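Local coordinates for protein ATP-dependent DNA helicase (Mycobacterium smegmatis, PDB 5V9X) that unwinds RNA:DNA duplexes as an ATP-dependent 3'-to-5' helicase that tracks along single-stranded DNA, at residues R115-P120 and P160-T165; L209-Q214 and D480-A485; T676-S681 and R854-E859; A768-S773 and R829-D834. All coordinates share one frame; numbering follows the deposited sequence.

Overall arrangement
The four contacts illustrate how a large helicase spends few polar groups where its elements pack: mostly carbon atoms touch, with a backbone oxygen in contact 2 and an arginine nitrogen in contact 3 joining in without hydrogen bonding across. Contacts 1, 2 and 4 are buried, whereas contact 3 lies at the surface on the edge strand of a mixed sheet. Contacts 1 and 2 both involve the domain of the first parallel sheet, contact 1 on a strand, contact 2 through a helix facing the winged-helix region. Contacts 3 and 4 belong to the C-terminal region, contact 4 nested in the loop that contact 3 closes. Contact 1 is purely aliphatic; contact 2 adds a tryptophan.

Contact 1 (R115-P120 and P160-T165); sequences RNLRTP and PDVLIT
The parallel sheet of the first RecA-like domain receives a leucine here, from the junction between helices 107-116 and 118-130. Leu117 points its side chain at strand 162-165 and meets two residues that project from the same face of that strand, Val162 and Ile164. Its terminal methyl does all the touching: Leu117 CD1 is 4.2 Å from Val162 CG1 and 4.2 Å from Ile164 CD1. The chain of Leu117 is extended at its end, CD1 lying anti to CA (chi2 175°), which carries this methyl to the strand although the nearest CA atoms, those of Leu117 and Val162, are 9.8 Å apart. Val162 CG1 and Ile164 CD1 are 4.8 Å apart, and the three methyls form a triangle with the leucine methyl at its apex.

Phe80 of helix 75-88 touches both Leu117 and Val162 and completes the apolar cluster, while Ala110 and Val113 of helix 107-116 also touch Ile164. The strand itself is hydrogen-bonded between strands 140-143 and 100-103. The bound nucleotide analogue lies about 9 Å from the Leu117 side chain. Aliphatic packing of helices against a central parallel sheet is characteristic of the RecA-like fold of DEAD/DEAH box helicases.

Contact 2 (L209-Q214 and D480-A485); sequences LERLDQ and DAWFDA
Arg211 and Trp482 meet slantwise, the aliphatic stem of the arginine lying against the six-membered end of the indole. Arg211 CG is 3.8 Å from Trp482 CZ3, and Arg211 CD reaches within 4.1 Å of Trp482 CH2. The CB of Trp482 points away from helix 200-213, but with CG anti to the backbone N (chi1 180°) the indole swings back so that its far corner meets the arginine. The guanidinium is not stacked on the ring: the two planes stand 86° apart, and the bend of the arginine at chi3 turns its head aside, where NH2 is hydrogen-bonded to Thr175. Trp482 NE1, at the other end of the indole, is held by Thr468 OG1. Arg211 NH2 and Trp482 NE1 thus both find partners outside the two segments, while the carbons do the packing, with His467 of helix 461-471 touching both side chains.

Beside this pair, Ala485 faces helix 200-213, its small side chain allowing the backbones to approach to 6.1 Å between Glu210 CA and Ala485 CA. Glu210 bends at chi2 so that its stem curves round the alanine carbonyl oxygen, Glu210 CG being 3.7 Å from Ala485 O. Glu210 OE1 forms a salt bridge with Arg222, whose NH2 also pairs with Asp213; OE2 has a long, weak ion pair with Arg488. Gln214 CG closes the margin, 4.4 Å from Ala485 CB. This is an interdomain helix-helix interface, joining the first RecA-like domain to the winged-helix region of a large helicase-related protein.

Contact 3 (T676-S681 and R854-E859); sequences TGVVPS and RIVEVE
The first torsions of Thr676 and Val858 decide which methyls meet. In Thr676 (chi1 57°) the hydroxyl lies between the backbone N and the carbonyl carbon, which leaves CG2 beside the backbone N and aimed at the strand; in Val858 (chi1 62°) CG1 takes that inner place and comes forward. Thr676 CG2 is thus 3.7 Å from Val858 CG1, and the two side chains cross at about a right angle. The threonine is split between two tasks, its methyl packing on the strand while its hydroxyl serves the loop. OG1 is within hydrogen-bonding reach of two carbonyl oxygens, those of Val678 and Gln672, though its single proton can serve only one at a time. The approach to Val678 O is almost end-on to the carbonyl, at a C=O...O angle of 162°.

Gly677, with positive phi, turns the chain out of helix 661-676 and brings Val678 round to face the same strand. The valine's branches then divide: Val678 CG2 is 4.3 Å from Val856 CG2, and Val678 CG1 approaches Arg854 NH1 obliquely at 4.2 Å.

Alternation along strand 854-859 puts Arg854, Val856 and Val858 on one face, with Ile855 and Glu857 turned to the other, against the loop residue Ala752. The strand lies at the edge of the mixed sheet, paired in parallel with strand 684-691, whose Val686 is touched by both Val678 and Val858. The end of helix 661-676 and the loop that leads into strand 684-691 therefore lie across one face of these two strands.

Contact 4 (A768-S773 and R829-D834); sequences AEVGGS and RECLQD
Val770 meets Cys831 and Leu832 with no flat side chain between them; the guanidinium that helix 822-835 does carry, that of Arg829, is turned away from the contact, with Glu830 CB 4.3 Å above one face, toward the rim, and Gln833 OE1 in plane at its edge. Arg829 NH1 also forms a salt bridge with Asp834 OD1 at 2.8 Å, though as a hydrogen bond it is weak, the N-H...O angle being 123°, and NH2 pairs with Glu826.

At the contact itself the valine divides its two methyls. Its CG2, anti to the backbone N, reaches Cys831 CB at 3.9 Å, while Val770 CG1 lies 4.2 Å from Leu832 CD2, the end of a side chain that slants across the valine.

The Val770 carbonyl is gripped twice by Ser773, whose OG and backbone N approach O from the same face, OG at 2.8 Å. Ser773 occupies the N-cap position of helix 774-786, so Val770 lies where helix 759-769 gives way to helix 774-786. Helix 822-835 packs against both elements: Cys831 also touches Leu775 and Arg779 of helix 774-786, while Tyr836, just beyond helix 822-835, also touches Val770.

Contact 1 (R115-P120 and P160-T165)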
loop_
_atom_site.group_PDB
_atom_site.type_symbol
_atom_site.label_atom_id
_atom_site.label_comp_id
_atom_site.label_asym_id
_atom_site.label_seq_id
_atom_site.Cartn_x
_atom_site.Cartn_y
_atom_site.Cartn_z
ATOM N N ARG A 115 13.377 -6.998 19.085
ATOM C CA ARG A 115 13.977 -6.264 20.191
ATOM C C ARG A 115 12.983 -6.072 21.331
ATOM O O ARG A 115 13.351 -6.187 22.506
ATOM C CB ARG A 115 14.498 -4.917 19.695
ATOM C CG ARG A 115 15.136 -4.069 20.769
ATOM C CD ARG A 115 15.933 -2.934 20.165
ATOM N NE ARG A 115 16.652 -2.190 21.193
ATOM C CZ ARG A 115 17.539 -1.233 20.944
ATOM N NH1 ARG A 115 17.826 -0.893 19.693
ATOM N NH2 ARG A 115 18.141 -0.616 21.950
ATOM N N ASN A 116 11.720 -5.790 21.005
ATOM C CA ASN A 116 10.716 -5.527 22.029
ATOM C C ASN A 116 10.235 -6.787 22.734
ATOM O O ASN A 116 9.666 -6.687 23.827
ATOM C CB ASN A 116 9.522 -4.792 21.421
ATOM C CG ASN A 116 9.738 -3.294 21.355
ATOM O OD1 ASN A 116 10.410 -2.790 20.457
ATOM N ND2 ASN A 116 9.167 -2.571 22.316
ATOM N N LEU A 117 10.435 -7.967 22.144
ATOM C CA LEU A 117 10.099 -9.197 22.850
ATOM C C LEU A 117 11.085 -9.514 23.963
ATOM O O LEU A 117 10.828 -10.425 24.758
ATOM C CB LEU A 117 10.028 -10.372 21.874
ATOM C CG LEU A 117 8.807 -10.443 20.961
ATOM C CD1 LEU A 117 8.958 -11.589 19.979
ATOM C CD2 LEU A 117 7.529 -10.593 21.774
ATOM N N ARG A 118 12.203 -8.790 24.037
ATOM C CA ARG A 118 13.157 -9.028 25.112
ATOM C C ARG A 118 12.601 -8.587 26.460
ATOM O O ARG A 118 12.916 -9.199 27.485
ATOM C CB ARG A 118 14.473 -8.315 24.806
ATOM C CG ARG A 118 15.161 -8.822 23.548
ATOM C CD ARG A 118 16.563 -8.254 23.413
ATOM N NE ARG A 118 17.464 -9.180 22.729
ATOM C CZ ARG A 118 17.735 -9.142 21.427
ATOM N NH1 ARG A 118 17.179 -8.217 20.654
ATOM N NH2 ARG A 118 18.567 -10.029 20.899
ATOM N N THR A 119 11.764 -7.549 26.481
ATOM C CA THR A 119 11.187 -7.098 27.746
ATOM C C THR A 119 10.313 -8.158 28.407
ATOM O O THR A 119 10.519 -8.427 29.603
ATOM C CB THR A 119 10.424 -5.785 27.530
ATOM O OG1 THR A 119 11.328 -4.780 27.058
ATOM C CG2 THR A 119 9.783 -5.316 28.830
ATOM N N PRO A 120 9.345 -8.794 27.726
ATOM C CA PRO A 120 8.568 -9.841 28.414
ATOM C C PRO A 120 9.386 -11.071 28.761
ATOM O O PRO A 120 9.267 -11.581 29.882
ATOM C CB PRO A 120 7.441 -10.159 27.414
ATOM C CG PRO A 120 7.968 -9.744 26.100
ATOM C CD PRO A 120 8.809 -8.536 26.373
ATOM N N PRO A 160 14.353 -21.237 15.847
ATOM C CA PRO A 160 13.892 -20.548 17.053
ATOM C C PRO A 160 12.451 -20.900 17.393
ATOM O O PRO A 160 11.660 -21.312 16.542
ATOM C CB PRO A 160 14.021 -19.068 16.679
ATOM C CG PRO A 160 13.798 -19.054 15.200
ATOM C CD PRO A 160 14.385 -20.344 14.675
ATOM N N ASP A 161 12.120 -20.726 18.675
ATOM C CA ASP A 161 10.750 -20.968 19.117
ATOM C C ASP A 161 9.795 -19.939 18.529
ATOM O O ASP A 161 8.660 -20.271 18.170
ATOM C CB ASP A 161 10.680 -20.958 20.644
ATOM C CG ASP A 161 11.490 -22.075 21.274
ATOM O OD1 ASP A 161 11.744 -23.093 20.594
ATOM O OD2 ASP A 161 11.868 -21.937 22.457
ATOM N N VAL A 162 10.235 -18.690 18.420
ATOM C CA VAL A 162 9.460 -17.618 17.806
ATOM C C VAL A 162 10.191 -17.196 16.540
ATOM O O VAL A 162 11.275 -16.603 16.608
ATOM C CB VAL A 162 9.274 -16.427 18.755
ATOM C CG1 VAL A 162 8.505 -15.312 18.059
ATOM C CG2 VAL A 162 8.570 -16.864 20.031
ATOM N N LEU A 163 9.608 -17.494 15.385
ATOM C CA LEU A 163 10.168 -17.086 14.103
ATOM C C LEU A 163 9.470 -15.818 13.631
ATOM O O LEU A 163 8.242 -15.792 13.491
ATOM C CB LEU A 163 10.030 -18.188 13.053
ATOM C CG LEU A 163 10.697 -17.845 11.720
ATOM C CD1 LEU A 163 12.204 -17.706 11.900
ATOM C CD2 LEU A 163 10.369 -18.879 10.654
ATOM N N ILE A 164 10.254 -14.772 13.395
ATOM C CA ILE A 164 9.775 -13.510 12.844
ATOM C C ILE A 164 10.256 -13.429 11.403
ATOM O O ILE A 164 11.438 -13.661 11.128
ATOM C CB ILE A 164 10.285 -12.313 13.665
ATOM C CG1 ILE A 164 9.764 -12.386 15.103
ATOM C CG2 ILE A 164 9.885 -11.009 13.008
ATOM C CD1 ILE A 164 10.387 -11.361 16.027
ATOM N N THR A 165 9.349 -13.112 10.483
ATOM C CA THR A 165 9.698 -13.131 9.067
ATOM C C THR A 165 8.715 -12.257 8.293
ATOM O O THR A 165 7.847 -11.597 8.870
ATOM C CB THR A 165 9.717 -14.567 8.532
ATOM O OG1 THR A 165 10.090 -14.558 7.150
ATOM C CG2 THR A 165 8.344 -15.216 8.678
#

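Contact 2 (L209-Q214 and D480-A485)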
loop_
_atom_site.group_PDB
_atom_site.type_symbol
_atom_site.label_atom_id
_atom_site.label_comp_id
_atom_site.label_asym_id
_atom_site.label_seq_id
_atom_site.Cartn_x
_atom_site.Cartn_y
_atom_site.Cartn_z
ATOM N N LEU A 209 0.117 -19.413 3.863
ATOM C CA LEU A 209 -0.433 -19.892 5.125
ATOM C C LEU A 209 -1.197 -21.202 4.952
ATOM O O LEU A 209 -1.177 -22.048 5.854
ATOM C CB LEU A 209 -1.334 -18.824 5.743
ATOM C CG LEU A 209 -0.638 -17.527 6.165
ATOM C CD1 LEU A 209 -1.638 -16.538 6.754
ATOM C CD2 LEU A 209 0.494 -17.808 7.149
ATOM N N GLU A 210 -1.875 -21.391 3.817
ATOM C CA GLU A 210 -2.555 -22.662 3.583
ATOM C C GLU A 210 -1.554 -23.779 3.318
ATOM O O GLU A 210 -1.760 -24.921 3.747
ATOM C CB GLU A 210 -3.541 -22.536 2.422
ATOM C CG GLU A 210 -4.798 -21.741 2.747
ATOM C CD GLU A 210 -5.613 -22.353 3.878
ATOM O OE1 GLU A 210 -6.251 -21.587 4.633
ATOM O OE2 GLU A 210 -5.621 -23.597 4.012
ATOM N N ARG A 211 -0.463 -23.471 2.611
ATOM C CA ARG A 211 0.613 -24.443 2.451
ATOM C C ARG A 211 1.235 -24.797 3.797
ATOM O O ARG A 211 1.651 -25.940 4.018
ATOM C CB ARG A 211 1.671 -23.904 1.491
ATOM C CG ARG A 211 1.192 -23.771 0.056
ATOM C CD ARG A 211 2.205 -23.030 -0.799
ATOM N NE ARG A 211 3.534 -23.633 -0.735
ATOM C CZ ARG A 211 4.617 -23.107 -1.298
ATOM N NH1 ARG A 211 4.530 -21.967 -1.967
ATOM N NH2 ARG A 211 5.789 -23.718 -1.191
ATOM N N LEU A 212 1.309 -23.824 4.710
ATOM C CA LEU A 212 1.755 -24.112 6.069
ATOM C C LEU A 212 0.815 -25.096 6.755
ATOM O O LEU A 212 1.250 -26.132 7.271
ATOM C CB LEU A 212 1.853 -22.815 6.873
ATOM C CG LEU A 212 2.191 -22.954 8.362
ATOM C CD1 LEU A 212 3.626 -23.423 8.556
ATOM C CD2 LEU A 212 1.946 -21.650 9.098
ATOM N N ASP A 213 -0.488 -24.791 6.751
ATOM C CA ASP A 213 -1.466 -25.637 7.430
ATOM C C ASP A 213 -1.414 -27.082 6.948
ATOM O O ASP A 213 -1.779 -27.998 7.694
ATOM C CB ASP A 213 -2.874 -25.068 7.237
ATOM C CG ASP A 213 -3.133 -23.842 8.093
ATOM O OD1 ASP A 213 -2.261 -23.498 8.917
ATOM O OD2 ASP A 213 -4.210 -23.224 7.944
ATOM N N GLN A 214 -0.964 -27.310 5.714
ATOM C CA GLN A 214 -0.809 -28.671 5.217
ATOM C C GLN A 214 0.454 -29.353 5.728
ATOM O O GLN A 214 0.596 -30.567 5.548
ATOM C CB GLN A 214 -0.823 -28.684 3.687
ATOM C CG GLN A 214 -2.179 -28.344 3.088
ATOM C CD GLN A 214 -3.317 -29.116 3.738
ATOM O OE1 GLN A 214 -4.325 -28.534 4.140
ATOM N NE2 GLN A 214 -3.163 -30.433 3.838
ATOM N N ASP A 480 -5.903 -32.463 -6.939
ATOM C CA ASP A 480 -7.100 -32.289 -6.124
ATOM C C ASP A 480 -6.764 -31.647 -4.784
ATOM O O ASP A 480 -7.443 -30.711 -4.346
ATOM C CB ASP A 480 -7.795 -33.635 -5.914
ATOM C CG ASP A 480 -8.470 -34.146 -7.171
ATOM O OD1 ASP A 480 -8.922 -33.311 -7.984
ATOM O OD2 ASP A 480 -8.553 -35.381 -7.346
ATOM N N ALA A 481 -5.714 -32.141 -4.119
ATOM C CA ALA A 481 -5.341 -31.602 -2.815
ATOM C C ALA A 481 -4.896 -30.150 -2.924
ATOM O O ALA A 481 -5.219 -29.327 -2.060
ATOM C CB ALA A 481 -4.240 -32.458 -2.188
ATOM N N TRP A 482 -4.147 -29.818 -3.979
ATOM C CA TRP A 482 -3.738 -28.433 -4.180
ATOM C C TRP A 482 -4.946 -27.539 -4.433
ATOM O O TRP A 482 -4.989 -26.397 -3.964
ATOM C CB TRP A 482 -2.733 -28.347 -5.331
ATOM C CG TRP A 482 -2.236 -26.958 -5.651
ATOM C CD1 TRP A 482 -2.135 -26.395 -6.891
ATOM C CD2 TRP A 482 -1.772 -25.964 -4.723
ATOM N NE1 TRP A 482 -1.638 -25.118 -6.795
ATOM C CE2 TRP A 482 -1.409 -24.828 -5.475
ATOM C CE3 TRP A 482 -1.629 -25.923 -3.331
ATOM C CZ2 TRP A 482 -0.914 -23.667 -4.883
ATOM C CZ3 TRP A 482 -1.139 -24.769 -2.747
ATOM C CH2 TRP A 482 -0.787 -23.657 -3.522
ATOM N N PHE A 483 -5.947 -28.050 -5.153
ATOM C CA PHE A 483 -7.182 -27.296 -5.340
ATOM C C PHE A 483 -7.944 -27.150 -4.026
ATOM O O PHE A 483 -8.514 -26.089 -3.747
ATOM C CB PHE A 483 -8.052 -27.972 -6.398
ATOM C CG PHE A 483 -9.311 -27.217 -6.728
ATOM C CD1 PHE A 483 -9.252 -25.984 -7.360
ATOM C CD2 PHE A 483 -10.555 -27.749 -6.426
ATOM C CE1 PHE A 483 -10.410 -25.291 -7.671
ATOM C CE2 PHE A 483 -11.715 -27.061 -6.736
ATOM C CZ PHE A 483 -11.642 -25.831 -7.359
ATOM N N ASP A 484 -7.960 -28.206 -3.205
ATOM C CA ASP A 484 -8.665 -28.144 -1.927
ATOM C C ASP A 484 -8.038 -27.114 -0.997
ATOM O O ASP A 484 -8.748 -26.420 -0.260
ATOM C CB ASP A 484 -8.674 -29.520 -1.262
ATOM C CG ASP A 484 -9.504 -30.533 -2.025
ATOM O OD1 ASP A 484 -10.522 -30.136 -2.634
ATOM O OD2 ASP A 484 -9.140 -31.728 -2.013
ATOM N N ALA A 485 -6.707 -27.007 -1.010
ATOM C CA ALA A 485 -6.038 -26.029 -0.158
ATOM C C ALA A 485 -6.222 -24.615 -0.693
ATOM O O ALA A 485 -6.418 -23.672 0.081
ATOM C CB ALA A 485 -4.553 -26.369 -0.039
#

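Contact 3 (T676-S681 and R854-E859)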
loop_
_atom_site.group_PDB
_atom_site.type_symbol
_atom_site.label_atom_id
_atom_site.label_comp_id
_atom_site.label_asym_id
_atom_site.label_seq_id
_atom_site.Cartn_x
_atom_site.Cartn_y
_atom_site.Cartn_z
ATOM N N THR A 676 -14.049 29.905 -12.924
ATOM C CA THR A 676 -15.086 29.061 -13.509
ATOM C C THR A 676 -16.461 29.312 -12.891
ATOM O O THR A 676 -17.379 28.514 -13.099
ATOM C CB THR A 676 -14.732 27.579 -13.378
ATOM O OG1 THR A 676 -14.523 27.244 -12.001
ATOM C CG2 THR A 676 -13.474 27.256 -14.173
ATOM N N GLY A 677 -16.630 30.397 -12.136
ATOM C CA GLY A 677 -17.918 30.693 -11.548
ATOM C C GLY A 677 -18.214 29.848 -10.326
ATOM O O GLY A 677 -18.545 30.377 -9.258
ATOM N N VAL A 678 -18.085 28.528 -10.471
ATOM C CA VAL A 678 -18.284 27.576 -9.387
ATOM C C VAL A 678 -17.055 26.682 -9.307
ATOM O O VAL A 678 -16.248 26.610 -10.237
ATOM C CB VAL A 678 -19.557 26.724 -9.580
ATOM C CG1 VAL A 678 -20.790 27.617 -9.668
ATOM C CG2 VAL A 678 -19.430 25.855 -10.826
ATOM N N VAL A 679 -16.923 25.989 -8.182
ATOM C CA VAL A 679 -15.786 25.095 -7.984
ATOM C C VAL A 679 -16.249 23.647 -8.099
ATOM O O VAL A 679 -17.381 23.316 -7.716
ATOM C CB VAL A 679 -15.087 25.359 -6.638
ATOM C CG1 VAL A 679 -14.815 26.850 -6.465
ATOM C CG2 VAL A 679 -15.900 24.809 -5.472
ATOM N N PRO A 680 -15.417 22.763 -8.642
ATOM C CA PRO A 680 -15.795 21.349 -8.738
ATOM C C PRO A 680 -16.017 20.747 -7.360
ATOM O O PRO A 680 -15.387 21.141 -6.377
ATOM C CB PRO A 680 -14.593 20.707 -9.441
ATOM C CG PRO A 680 -13.891 21.842 -10.109
ATOM C CD PRO A 680 -14.112 23.038 -9.263
ATOM N N SER A 681 -16.927 19.780 -7.297
ATOM C CA SER A 681 -17.298 19.170 -6.029
ATOM C C SER A 681 -17.909 17.803 -6.302
ATOM O O SER A 681 -17.972 17.343 -7.445
ATOM C CB SER A 681 -18.268 20.062 -5.250
ATOM O OG SER A 681 -19.547 20.066 -5.860
ATOM N N ARG A 854 -24.551 17.792 -11.130
ATOM C CA ARG A 854 -24.555 18.883 -12.091
ATOM C C ARG A 854 -23.293 18.849 -12.950
ATOM O O ARG A 854 -22.267 18.274 -12.576
ATOM C CB ARG A 854 -24.655 20.228 -11.367
ATOM C CG ARG A 854 -25.336 21.334 -12.160
ATOM C CD ARG A 854 -24.873 22.713 -11.700
ATOM N NE ARG A 854 -24.773 22.820 -10.247
ATOM C CZ ARG A 854 -24.372 23.913 -9.605
ATOM N NH1 ARG A 854 -24.035 24.998 -10.287
ATOM N NH2 ARG A 854 -24.309 23.924 -8.280
ATOM N N ILE A 855 -23.385 19.473 -14.122
ATOM C CA ILE A 855 -22.242 19.678 -15.005
ATOM C C ILE A 855 -22.330 21.090 -15.563
ATOM O O ILE A 855 -23.411 21.554 -15.939
ATOM C CB ILE A 855 -22.190 18.635 -16.141
ATOM C CG1 ILE A 855 -21.868 17.252 -15.576
ATOM C CG2 ILE A 855 -21.153 19.022 -17.189
ATOM C CD1 ILE A 855 -21.750 16.186 -16.624
ATOM N N VAL A 856 -21.193 21.780 -15.602
ATOM C CA VAL A 856 -21.130 23.175 -16.018
ATOM C C VAL A 856 -20.074 23.314 -17.104
ATOM O O VAL A 856 -18.932 22.874 -16.926
ATOM C CB VAL A 856 -20.813 24.105 -14.831
ATOM C CG1 VAL A 856 -20.688 25.546 -15.298
ATOM C CG2 VAL A 856 -21.880 23.977 -13.751
ATOM N N GLU A 857 -20.456 23.915 -18.231
ATOM C CA GLU A 857 -19.507 24.282 -19.273
ATOM C C GLU A 857 -19.079 25.727 -19.071
ATOM O O GLU A 857 -19.921 26.605 -18.853
ATOM C CB GLU A 857 -20.114 24.117 -20.667
ATOM C CG GLU A 857 -20.792 22.792 -20.918
ATOM C CD GLU A 857 -21.101 22.570 -22.388
ATOM O OE1 GLU A 857 -20.339 23.078 -23.239
ATOM O OE2 GLU A 857 -22.107 21.893 -22.694
ATOM N N VAL A 858 -17.776 25.973 -19.148
ATOM C CA VAL A 858 -17.233 27.320 -19.044
ATOM C C VAL A 858 -16.026 27.425 -19.964
ATOM O O VAL A 858 -15.250 26.474 -20.103
ATOM C CB VAL A 858 -16.865 27.677 -17.585
ATOM C CG1 VAL A 858 -15.784 26.745 -17.049
ATOM C CG2 VAL A 858 -16.437 29.135 -17.474
ATOM N N GLU A 859 -15.891 28.572 -20.621
ATOM C CA GLU A 859 -14.726 28.881 -21.436
ATOM C C GLU A 859 -13.912 29.960 -20.737
ATOM O O GLU A 859 -14.453 31.005 -20.359
ATOM C CB GLU A 859 -15.131 29.340 -22.838
ATOM C CG GLU A 859 -13.955 29.778 -23.696
ATOM C CD GLU A 859 -14.334 29.993 -25.148
ATOM O OE1 GLU A 859 -15.313 29.366 -25.606
ATOM O OE2 GLU A 859 -13.654 30.790 -25.828
#

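Contact 4 (A768-S773 and R829-D834)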
loop_
_atom_site.group_PDB
_atom_site.type_symbol
_atom_site.label_atom_id
_atom_site.label_comp_id
_atom_site.label_asym_id
_atom_site.label_seq_id
_atom_site.Cartn_x
_atom_site.Cartn_y
_atom_site.Cartn_z
ATOM N N ALA A 768 -14.312 -3.329 -23.920
ATOM C CA ALA A 768 -13.809 -3.405 -25.286
ATOM C C ALA A 768 -12.519 -2.615 -25.477
ATOM O O ALA A 768 -11.710 -2.961 -26.346
ATOM C CB ALA A 768 -14.873 -2.907 -26.265
ATOM N N GLU A 769 -12.304 -1.570 -24.681
ATOM C CA GLU A 769 -11.163 -0.686 -24.886
ATOM C C GLU A 769 -9.948 -1.065 -24.056
ATOM O O GLU A 769 -8.820 -0.744 -24.450
ATOM C CB GLU A 769 -11.553 0.761 -24.570
ATOM C CG GLU A 769 -12.606 1.320 -25.503
ATOM C CD GLU A 769 -12.186 1.233 -26.953
ATOM O OE1 GLU A 769 -10.988 1.446 -27.242
ATOM O OE2 GLU A 769 -13.049 0.943 -27.806
ATOM N N VAL A 770 -10.147 -1.743 -22.923
ATOM C CA VAL A 770 -9.036 -2.001 -22.010
ATOM C C VAL A 770 -7.960 -2.846 -22.680
ATOM O O VAL A 770 -6.773 -2.710 -22.364
ATOM C CB VAL A 770 -9.553 -2.654 -20.710
ATOM C CG1 VAL A 770 -10.051 -4.071 -20.964
ATOM C CG2 VAL A 770 -8.473 -2.639 -19.636
ATOM N N GLY A 771 -8.343 -3.702 -23.631
ATOM C CA GLY A 771 -7.375 -4.588 -24.258
ATOM C C GLY A 771 -6.280 -3.861 -25.014
ATOM O O GLY A 771 -5.148 -4.347 -25.094
ATOM N N GLY A 772 -6.591 -2.695 -25.574
ATOM C CA GLY A 772 -5.622 -1.903 -26.297
ATOM C C GLY A 772 -4.968 -0.791 -25.509
ATOM O O GLY A 772 -4.126 -0.075 -26.059
ATOM N N SER A 773 -5.321 -0.626 -24.236
ATOM C CA SER A 773 -4.802 0.474 -23.441
ATOM C C SER A 773 -3.402 0.158 -22.921
ATOM O O SER A 773 -3.005 -1.003 -22.782
ATOM C CB SER A 773 -5.734 0.776 -22.268
ATOM O OG SER A 773 -5.722 -0.281 -21.326
ATOM N N ARG A 829 -8.701 -8.985 -15.568
ATOM C CA ARG A 829 -9.312 -9.043 -14.244
ATOM C C ARG A 829 -8.723 -7.982 -13.319
ATOM O O ARG A 829 -9.460 -7.309 -12.588
ATOM C CB ARG A 829 -9.131 -10.446 -13.658
ATOM C CG ARG A 829 -10.157 -10.866 -12.615
ATOM C CD ARG A 829 -9.836 -10.305 -11.243
ATOM N NE ARG A 829 -8.430 -10.462 -10.887
ATOM C CZ ARG A 829 -7.836 -9.794 -9.904
ATOM N NH1 ARG A 829 -8.528 -8.922 -9.184
ATOM N NH2 ARG A 829 -6.549 -9.991 -9.644
ATOM N N GLU A 830 -7.399 -7.809 -13.340
ATOM C CA GLU A 830 -6.776 -6.830 -12.454
ATOM C C GLU A 830 -7.137 -5.405 -12.855
ATOM O O GLU A 830 -7.454 -4.576 -11.994
ATOM C CB GLU A 830 -5.257 -7.007 -12.441
ATOM C CG GLU A 830 -4.550 -5.990 -11.549
ATOM C CD GLU A 830 -3.043 -6.161 -11.508
ATOM O OE1 GLU A 830 -2.511 -6.999 -12.263
ATOM O OE2 GLU A 830 -2.391 -5.450 -10.714
ATOM N N CYS A 831 -7.093 -5.100 -14.154
ATOM C CA CYS A 831 -7.388 -3.744 -14.608
ATOM C C CYS A 831 -8.805 -3.328 -14.228
ATOM O O CYS A 831 -9.017 -2.251 -13.659
ATOM C CB CYS A 831 -7.192 -3.641 -16.123
ATOM S SG CYS A 831 -5.482 -3.811 -16.684
ATOM N N LEU A 832 -9.788 -4.179 -14.526
ATOM C CA LEU A 832 -11.184 -3.797 -14.347
ATOM C C LEU A 832 -11.604 -3.816 -12.880
ATOM O O LEU A 832 -12.397 -2.970 -12.452
ATOM C CB LEU A 832 -12.086 -4.719 -15.167
ATOM C CG LEU A 832 -11.847 -4.790 -16.678
ATOM C CD1 LEU A 832 -12.818 -5.768 -17.315
ATOM C CD2 LEU A 832 -11.975 -3.420 -17.320
ATOM N N GLN A 833 -11.092 -4.766 -12.097
ATOM C CA GLN A 833 -11.516 -4.934 -10.710
ATOM C C GLN A 833 -10.591 -4.262 -9.705
ATOM O O GLN A 833 -11.071 -3.653 -8.744
ATOM C CB GLN A 833 -11.627 -6.421 -10.364
ATOM C CG GLN A 833 -12.637 -7.192 -11.190
ATOM C CD GLN A 833 -12.754 -8.633 -10.738
ATOM O OE1 GLN A 833 -12.191 -9.021 -9.713
ATOM N NE2 GLN A 833 -13.485 -9.436 -11.501
ATOM N N ASP A 834 -9.276 -4.365 -9.894
ATOM C CA ASP A 834 -8.310 -3.867 -8.920
ATOM C C ASP A 834 -7.849 -2.443 -9.199
ATOM O O ASP A 834 -7.613 -1.685 -8.256
ATOM C CB ASP A 834 -7.090 -4.792 -8.863
ATOM C CG ASP A 834 -7.398 -6.127 -8.216
ATOM O OD1 ASP A 834 -8.587 -6.398 -7.942
ATOM O OD2 ASP A 834 -6.450 -6.904 -7.973
#